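VapB family protein (Caulobacter crescentus, PDB 5K8J) is the antitoxin of a toxin-antitoxin pair, probably holding the PIN-domain ribonuclease VapC in check and binding DNA through its N-terminal part. Local coordinates at residues 8-13 against 24-29; 34-39 against 49-54. One frame throughout, in Å; residues are numbered along the deposited sequence.

Interaction 1: residues 8-13 against 24-29; sequences ARATGK and RLPRDL
Leu29 N donates to Pro26 O at 2.8 Å. This bond closes a beta turn, with Arg27 and Asp28 at its corners in type I conformation. The turn brings Pro26, Asp28 and Leu29 together against residues 8-13. No hydrogen bond joins the two segments; the contacts between them are made by methyl and methylene groups. Ala8 and Ala10 lie two apart on the strand, so both methyls face the turn, while Arg9 and Thr11 point away from it. Leu29 brings its CD1 methyl to both alanines, reaching Ala8 CB at 3.8 Å and Ala10 CB at 4.1 Å. With chi1 at -68° its CG swings to the side of the backbone N, opposite the carbonyl, and the branch faces the strand. Ala10 CB also meets Pro26 CG, at the tip of the ring, at 3.8 Å. At the other end Ala8 CB touches Asp28 CB at 3.7 Å, so it is the methylene of the aspartate, not its carboxylate, that does the packing.

Strands 7-16 and 21-25 form a beta hairpin, and past the end of strand 21-25 the chain has drawn off from residues 8-13: the CA atoms of Ala10 and Pro26 are 7.5 Å apart. Residues 8-13 instead pair antiparallel with a strand of a second VapB subunit. This is consistent with the intertwined dimer of the AbrB-like DNA-binding fold. Leu29 packs on Leu39 of that second subunit, and Leu29 O accepts a hydrogen bond from Arg41 NH2 of that subunit. Lys13 NZ forms a salt bridge with Asp34 of the second subunit.

Interaction 2: residues 34-39 against 49-54; sequences DVELTL and YPSKGS
Thr38 OG1 and Ser51 OG share a hydrogen bond of 2.7 Å, in which either hydroxyl could be the donor. The serine hydroxyl stands beside its own backbone N (chi1 -58°), a turn that sets it against the Leu37-Thr38 peptide. Thr38 also pairs with Tyr49 through the backbone in both directions. Thr38 N donates to Tyr49 O at 2.8 Å, arriving nearly along the C=O axis. Tyr49 N returns a longer bond to Thr38 O, 3.1 Å, lying in the carbonyl plane. Two residues on, past the Leu37/Pro50 pair, Ser51 N donates to Glu36 O at 2.9 Å from above the carbonyl plane. A water donates to that same Glu36 O and to Ser51 O, bridging the two segments.

These bonds make the open end of the beta hairpin of strands 37-42 and 45-50. Leu37 and Pro50 form the antiparallel non-hydrogen-bonded pair between them, and their side chains diverge.

The Tyr49 ring carries Thr38 CB over one face, 4.1 Å from its centroid, in a CH-pi contact. Thr38 CG2 reaches further along, to Tyr49 OH at 3.5 Å. The two side chains lie next to each other on the same side of the sheet. Val35 CG1 rests against Pro50 CB at 4.0 Å, and Leu37 and Pro50 both touch Phe31. A proline suits this place, because the non-hydrogen-bonded pair with Leu37 asks for no N-H. Ser51 thus ties the end of the hairpin by both its backbone N and its hydroxyl, which probably fixes the direction in which the chain leaves toward the helix.

Interaction 1 and interaction 2 follow each other along the chain and belong to two successive hairpins. Their centres are 18 Å apart, and their nearest atoms come to about 6 Å without touching. They are joined through the second VapB subunit. Residues 8-13 and 37-39 each pair with a strand of that chain. Arg9 packs on Thr38 of the second subunit, as Thr38 packs on its Thr11. The 34-39/49-54 contact also lies beside the toxin: Lys52 NZ donates a hydrogen bond to Lys64 O of the VapC chain, and Tyr49 packs on its Pro67. The chain then enters helix 55-64, which Ser54 caps.

Interaction 1: residues 8-13 against 24-29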
ATOM      1  N   ALA A   8       5.280  -6.130   6.560  1.00 62.07           N
ATOM      2  CA  ALA A   8       3.932  -5.595   6.635  1.00 54.28           C
ATOM      3  C   ALA A   8       3.969  -4.195   7.229  1.00 45.85           C
ATOM      4  O   ALA A   8       4.951  -3.779   7.852  1.00 21.81           O
ATOM      5  CB  ALA A   8       3.019  -6.511   7.462  1.00 50.93           C
ATOM      6  N   ARG A   9       2.871  -3.478   7.033  1.00 43.17           N
ATOM      7  CA  ARG A   9       2.743  -2.088   7.433  1.00 40.92           C
ATOM      8  C   ARG A   9       1.389  -1.924   8.105  1.00 41.00           C
ATOM      9  O   ARG A   9       0.410  -2.552   7.694  1.00 45.04           O
ATOM     10  CB  ARG A   9       2.860  -1.172   6.209  1.00 41.46           C
ATOM     11  CG  ARG A   9       3.258   0.254   6.496  1.00 48.45           C
ATOM     12  CD  ARG A   9       3.436   0.990   5.180  1.00 60.56           C
ATOM     13  NE  ARG A   9       3.030   2.392   5.279  1.00 70.95           N
ATOM     14  CZ  ARG A   9       3.788   3.441   4.963  1.00 71.08           C
ATOM     15  NH1 ARG A   9       3.294   4.669   5.101  1.00 69.90           N
ATOM     16  NH2 ARG A   9       5.023   3.278   4.499  1.00 68.28           N
ATOM     17  N   ALA A  10       1.335  -1.099   9.145  1.00 32.62           N
ATOM     18  CA  ALA A  10       0.097  -0.882   9.877  1.00 30.61           C
ATOM     19  C   ALA A  10       0.036   0.565  10.347  1.00 33.48           C
ATOM     20  O   ALA A  10       1.000   1.316  10.256  1.00 22.00           O
ATOM     21  CB  ALA A  10      -0.017  -1.836  11.071  1.00 30.47           C
ATOM     22  N   THR A  11      -1.128   0.968  10.821  1.00 31.91           N
ATOM     23  CA  THR A  11      -1.258   2.239  11.514  1.00 41.47           C
ATOM     24  C   THR A  11      -1.932   1.960  12.842  1.00 44.63           C
ATOM     25  O   THR A  11      -2.803   1.089  12.931  1.00 49.99           O
ATOM     26  CB  THR A  11      -2.057   3.279  10.703  1.00 45.16           C
ATOM     27  OG1 THR A  11      -3.252   2.676  10.185  1.00 52.99           O
ATOM     28  CG2 THR A  11      -1.210   3.840   9.552  1.00 39.04           C
ATOM     29  N   GLY A  12      -1.505   2.676  13.873  1.00 34.65           N
ATOM     30  CA  GLY A  12      -2.068   2.479  15.190  1.00 38.15           C
ATOM     31  C   GLY A  12      -2.039   3.730  16.042  1.00 37.14           C
ATOM     32  O   GLY A  12      -1.695   4.814  15.570  1.00 33.97           O
ATOM     33  N   LYS A  13      -2.398   3.584  17.310  1.00 46.63           N
ATOM     34  CA  LYS A  13      -2.488   4.710  18.217  1.00 46.41           C
ATOM     35  C   LYS A  13      -1.987   4.239  19.568  1.00 46.22           C
ATOM     36  O   LYS A  13      -2.335   3.139  20.007  1.00 46.06           O
ATOM     37  CB  LYS A  13      -3.931   5.220  18.310  1.00 52.52           C
ATOM     38  CG  LYS A  13      -4.076   6.643  18.818  1.00 61.34           C
ATOM     39  CD  LYS A  13      -5.497   7.154  18.580  1.00 66.32           C
ATOM     40  CE  LYS A  13      -5.916   8.149  19.644  1.00 68.83           C
ATOM     41  NZ  LYS A  13      -7.386   8.394  19.698  1.00 68.76           N
ATOM     42  N   ARG A  24       0.117  -1.399  20.261  1.00 30.26           N
ATOM     43  CA  ARG A  24      -0.293  -2.707  19.771  1.00 28.06           C
ATOM     44  C   ARG A  24       0.533  -3.120  18.566  1.00 29.98           C
ATOM     45  O   ARG A  24       0.841  -2.307  17.682  1.00 28.13           O
ATOM     46  CB  ARG A  24      -1.772  -2.685  19.389  1.00 30.47           C
ATOM     47  CG  ARG A  24      -2.688  -2.317  20.511  1.00 36.11           C
ATOM     48  CD  ARG A  24      -4.142  -2.162  20.041  1.00 46.16           C
ATOM     49  NE  ARG A  24      -4.924  -1.388  20.999  1.00 50.21           N
ATOM     50  CZ  ARG A  24      -5.309  -1.849  22.184  1.00 55.59           C
ATOM     51  NH1 ARG A  24      -4.987  -3.084  22.553  1.00 65.41           N
ATOM     52  NH2 ARG A  24      -6.013  -1.079  23.007  1.00 49.70           N
ATOM     53  N   LEU A  25       0.878  -4.400  18.516  1.00 26.28           N
ATOM     54  CA  LEU A  25       1.584  -4.942  17.362  1.00 25.23           C
ATOM     55  C   LEU A  25       0.693  -5.938  16.634  1.00 26.65           C
ATOM     56  O   LEU A  25       0.451  -7.042  17.150  1.00 31.96           O
ATOM     57  CB  LEU A  25       2.888  -5.610  17.789  1.00 26.05           C
ATOM     58  CG  LEU A  25       3.875  -4.697  18.521  1.00 27.99           C
ATOM     59  CD1 LEU A  25       5.202  -5.437  18.714  1.00 34.49           C
ATOM     60  CD2 LEU A  25       4.093  -3.379  17.738  1.00 28.09           C
ATOM     61  N   PRO A  26       0.187  -5.610  15.450  1.00 26.21           N
ATOM     62  CA  PRO A  26      -0.604  -6.594  14.710  1.00 26.30           C
ATOM     63  C   PRO A  26       0.176  -7.880  14.482  1.00 31.38           C
ATOM     64  O   PRO A  26       1.408  -7.893  14.426  1.00 24.56           O
ATOM     65  CB  PRO A  26      -0.924  -5.882  13.386  1.00 28.07           C
ATOM     66  CG  PRO A  26      -0.844  -4.424  13.704  1.00 31.50           C
ATOM     67  CD  PRO A  26       0.241  -4.310  14.758  1.00 27.25           C
ATOM     68  N   ARG A  27      -0.578  -8.969  14.333  1.00 36.14           N
ATOM     69  CA  ARG A  27      -0.005 -10.300  14.142  1.00 32.74           C
ATOM     70  C   ARG A  27       1.098 -10.325  13.089  1.00 32.98           C
ATOM     71  O   ARG A  27       2.131 -10.978  13.275  1.00 39.49           O
ATOM     72  CB  ARG A  27      -1.133 -11.264  13.765  1.00 34.39           C
ATOM     73  CG  ARG A  27      -0.770 -12.717  13.724  1.00 42.15           C
ATOM     74  CD  ARG A  27      -2.040 -13.546  13.538  1.00 50.55           C
ATOM     75  NE  ARG A  27      -2.054 -14.725  14.403  1.00 59.99           N
ATOM     76  CZ  ARG A  27      -1.594 -15.921  14.051  1.00 67.67           C
ATOM     77  NH1 ARG A  27      -1.085 -16.118  12.842  1.00 66.19           N
ATOM     78  NH2 ARG A  27      -1.645 -16.927  14.913  1.00 76.06           N
ATOM     79  N   ASP A  28       0.903  -9.636  11.962  1.00 23.91           N
ATOM     80  CA  ASP A  28       1.905  -9.691  10.895  1.00 33.42           C
ATOM     81  C   ASP A  28       3.204  -8.981  11.252  1.00 25.78           C
ATOM     82  O   ASP A  28       4.217  -9.200  10.581  1.00 33.30           O
ATOM     83  CB  ASP A  28       1.358  -9.075   9.605  1.00 54.29           C
ATOM     84  CG  ASP A  28       0.186  -9.851   9.036  1.00 75.55           C
ATOM     85  OD1 ASP A  28      -0.814 -10.038   9.765  1.00 83.19           O
ATOM     86  OD2 ASP A  28       0.263 -10.269   7.859  1.00 80.28           O
ATOM     87  N   LEU A  29       3.189  -8.114  12.257  1.00 26.52           N
ATOM     88  CA  LEU A  29       4.352  -7.323  12.634  1.00 28.77           C
ATOM     89  C   LEU A  29       4.950  -7.787  13.956  1.00 30.16           C
ATOM     90  O   LEU A  29       6.034  -7.323  14.320  1.00 24.21           O
ATOM     91  CB  LEU A  29       3.971  -5.830  12.753  1.00 29.71           C
ATOM     92  CG  LEU A  29       3.578  -5.036  11.499  1.00 36.63           C
ATOM     93  CD1 LEU A  29       2.164  -5.341  11.000  1.00 48.38           C
ATOM     94  CD2 LEU A  29       3.693  -3.573  11.793  1.00 34.30           C
TER

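Interaction 2: residues 34-39 against 49-54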
ATOM      1  N   ASP A  34       8.847 -14.610  23.601  1.00 45.89           N
ATOM      2  CA  ASP A  34      10.062 -14.808  24.383  1.00 48.08           C
ATOM      3  C   ASP A  34      11.259 -14.090  23.784  1.00 50.30           C
ATOM      4  O   ASP A  34      12.382 -14.268  24.269  1.00 53.01           O
ATOM      5  CB  ASP A  34      10.364 -16.300  24.510  1.00 63.01           C
ATOM      6  CG  ASP A  34       9.296 -17.048  25.287  1.00 73.94           C
ATOM      7  OD1 ASP A  34       8.772 -16.481  26.273  1.00 70.59           O
ATOM      8  OD2 ASP A  34       8.981 -18.200  24.910  1.00 81.60           O
ATOM      9  N   VAL A  35      11.052 -13.291  22.739  1.00 41.36           N
ATOM     10  CA  VAL A  35      12.144 -12.567  22.099  1.00 38.29           C
ATOM     11  C   VAL A  35      12.417 -11.297  22.891  1.00 40.70           C
ATOM     12  O   VAL A  35      11.559 -10.413  22.986  1.00 35.51           O
ATOM     13  CB  VAL A  35      11.812 -12.240  20.641  1.00 40.97           C
ATOM     14  CG1 VAL A  35      13.014 -11.616  19.962  1.00 37.40           C
ATOM     15  CG2 VAL A  35      11.354 -13.498  19.910  1.00 50.09           C
ATOM     16  N   GLU A  36      13.606 -11.209  23.475  1.00 31.79           N
ATOM     17  CA  GLU A  36      14.065  -9.942  24.020  1.00 23.56           C
ATOM     18  C   GLU A  36      14.283  -8.963  22.874  1.00 20.43           C
ATOM     19  O   GLU A  36      14.866  -9.321  21.848  1.00 22.54           O
ATOM     20  CB  GLU A  36      15.349 -10.136  24.813  1.00 30.50           C
ATOM     21  CG  GLU A  36      15.800  -8.880  25.539  1.00 47.20           C
ATOM     22  CD  GLU A  36      16.629  -9.199  26.757  1.00 66.42           C
ATOM     23  OE1 GLU A  36      17.363 -10.211  26.724  1.00 73.74           O
ATOM     24  OE2 GLU A  36      16.532  -8.448  27.750  1.00 73.48           O
ATOM     25  N   LEU A  37      13.774  -7.744  23.042  1.00 21.61           N
ATOM     26  CA  LEU A  37      13.852  -6.708  22.023  1.00 19.41           C
ATOM     27  C   LEU A  37      14.688  -5.550  22.528  1.00 19.70           C
ATOM     28  O   LEU A  37      14.707  -5.239  23.728  1.00 22.21           O
ATOM     29  CB  LEU A  37      12.466  -6.172  21.649  1.00 19.29           C
ATOM     30  CG  LEU A  37      11.482  -7.244  21.173  1.00 23.99           C
ATOM     31  CD1 LEU A  37      10.100  -6.651  21.002  1.00 28.55           C
ATOM     32  CD2 LEU A  37      11.936  -7.853  19.911  1.00 22.02           C
ATOM     33  N   THR A  38      15.376  -4.926  21.586  1.00 20.42           N
ATOM     34  CA  THR A  38      16.011  -3.638  21.773  1.00 19.07           C
ATOM     35  C   THR A  38      15.120  -2.568  21.134  1.00 18.53           C
ATOM     36  O   THR A  38      14.644  -2.738  20.006  1.00 17.91           O
ATOM     37  CB  THR A  38      17.403  -3.643  21.137  1.00 24.28           C
ATOM     38  OG1 THR A  38      18.268  -4.496  21.907  1.00 27.25           O
ATOM     39  CG2 THR A  38      17.977  -2.257  21.116  1.00 24.19           C
ATOM     40  N   LEU A  39      14.887  -1.489  21.866  1.00 19.02           N
ATOM     41  CA  LEU A  39      14.042  -0.376  21.450  1.00 20.18           C
ATOM     42  C   LEU A  39      14.891   0.883  21.501  1.00 18.83           C
ATOM     43  O   LEU A  39      15.391   1.252  22.565  1.00 22.02           O
ATOM     44  CB  LEU A  39      12.833  -0.220  22.372  1.00 23.61           C
ATOM     45  CG  LEU A  39      11.871  -1.410  22.441  1.00 26.96           C
ATOM     46  CD1 LEU A  39      12.320  -2.407  23.480  1.00 24.02           C
ATOM     47  CD2 LEU A  39      10.474  -0.889  22.775  1.00 33.96           C
ATOM     48  N   TYR A  49      14.117  -4.228  17.397  1.00 15.49           N
ATOM     49  CA  TYR A  49      14.676  -5.413  16.754  1.00 15.72           C
ATOM     50  C   TYR A  49      15.122  -6.383  17.843  1.00 17.76           C
ATOM     51  O   TYR A  49      15.228  -6.008  19.016  1.00 18.64           O
ATOM     52  CB  TYR A  49      15.844  -5.056  15.813  1.00 18.12           C
ATOM     53  CG  TYR A  49      16.978  -4.329  16.450  1.00 18.52           C
ATOM     54  CD1 TYR A  49      18.032  -5.036  17.033  1.00 20.93           C
ATOM     55  CD2 TYR A  49      17.008  -2.951  16.504  1.00 20.16           C
ATOM     56  CE1 TYR A  49      19.080  -4.383  17.661  1.00 25.48           C
ATOM     57  CE2 TYR A  49      18.064  -2.281  17.132  1.00 25.32           C
ATOM     58  CZ  TYR A  49      19.097  -3.010  17.690  1.00 29.72           C
ATOM     59  OH  TYR A  49      20.146  -2.376  18.313  1.00 34.85           O
ATOM     60  N   PRO A  50      15.400  -7.635  17.485  1.00 20.72           N
ATOM     61  CA  PRO A  50      15.764  -8.630  18.507  1.00 25.00           C
ATOM     62  C   PRO A  50      17.117  -8.311  19.121  1.00 22.82           C
ATOM     63  O   PRO A  50      18.085  -8.044  18.408  1.00 23.58           O
ATOM     64  CB  PRO A  50      15.803  -9.943  17.719  1.00 23.99           C
ATOM     65  CG  PRO A  50      14.911  -9.708  16.567  1.00 29.85           C
ATOM     66  CD  PRO A  50      15.143  -8.272  16.182  1.00 23.97           C
ATOM     67  N   SER A  51      17.178  -8.342  20.454  1.00 23.85           N
ATOM     68  CA  SER A  51      18.440  -8.149  21.161  1.00 25.09           C
ATOM     69  C   SER A  51      19.341  -9.365  20.943  1.00 26.43           C
ATOM     70  O   SER A  51      19.012 -10.473  21.381  1.00 29.69           O
ATOM     71  CB  SER A  51      18.189  -7.950  22.655  1.00 26.19           C
ATOM     72  OG  SER A  51      17.348  -6.845  22.900  1.00 36.33           O
ATOM     73  N   LYS A  52      20.479  -9.163  20.277  1.00 29.76           N
ATOM     74  CA  LYS A  52      21.379 -10.265  19.953  1.00 31.39           C
ATOM     75  C   LYS A  52      22.825  -9.914  20.264  1.00 35.17           C
ATOM     76  O   LYS A  52      23.746 -10.547  19.740  1.00 44.46           O
ATOM     77  CB  LYS A  52      21.232 -10.656  18.484  1.00 25.24           C
ATOM     78  CG  LYS A  52      19.860 -11.245  18.140  1.00 27.43           C
ATOM     79  CD  LYS A  52      19.769 -12.725  18.406  1.00 38.61           C
ATOM     80  CE  LYS A  52      20.624 -13.518  17.407  1.00 61.84           C
ATOM     81  NZ  LYS A  52      20.103 -13.483  16.008  1.00 75.44           N
ATOM     82  N   GLY A  53      23.036  -8.921  21.107  1.00 29.17           N
ATOM     83  CA  GLY A  53      24.365  -8.454  21.415  1.00 31.17           C
ATOM     84  C   GLY A  53      24.492  -7.000  21.049  1.00 28.47           C
ATOM     85  O   GLY A  53      23.763  -6.508  20.189  1.00 31.92           O
ATOM     86  N   SER A  54      25.405  -6.304  21.700  1.00 30.11           N
ATOM     87  CA  SER A  54      25.635  -4.895  21.439  1.00 34.03           C
ATOM     88  C   SER A  54      26.672  -4.698  20.340  1.00 33.28           C
ATOM     89  O   SER A  54      27.432  -5.605  19.995  1.00 31.34           O
ATOM     90  CB  SER A  54      26.107  -4.201  22.706  1.00 34.57           C
ATOM     91  OG  SER A  54      27.374  -4.683  23.098  1.00 37.64           O
TER
HETATM   92  O   HOH W   1      16.476 -11.566  21.314  1.00 32.44           O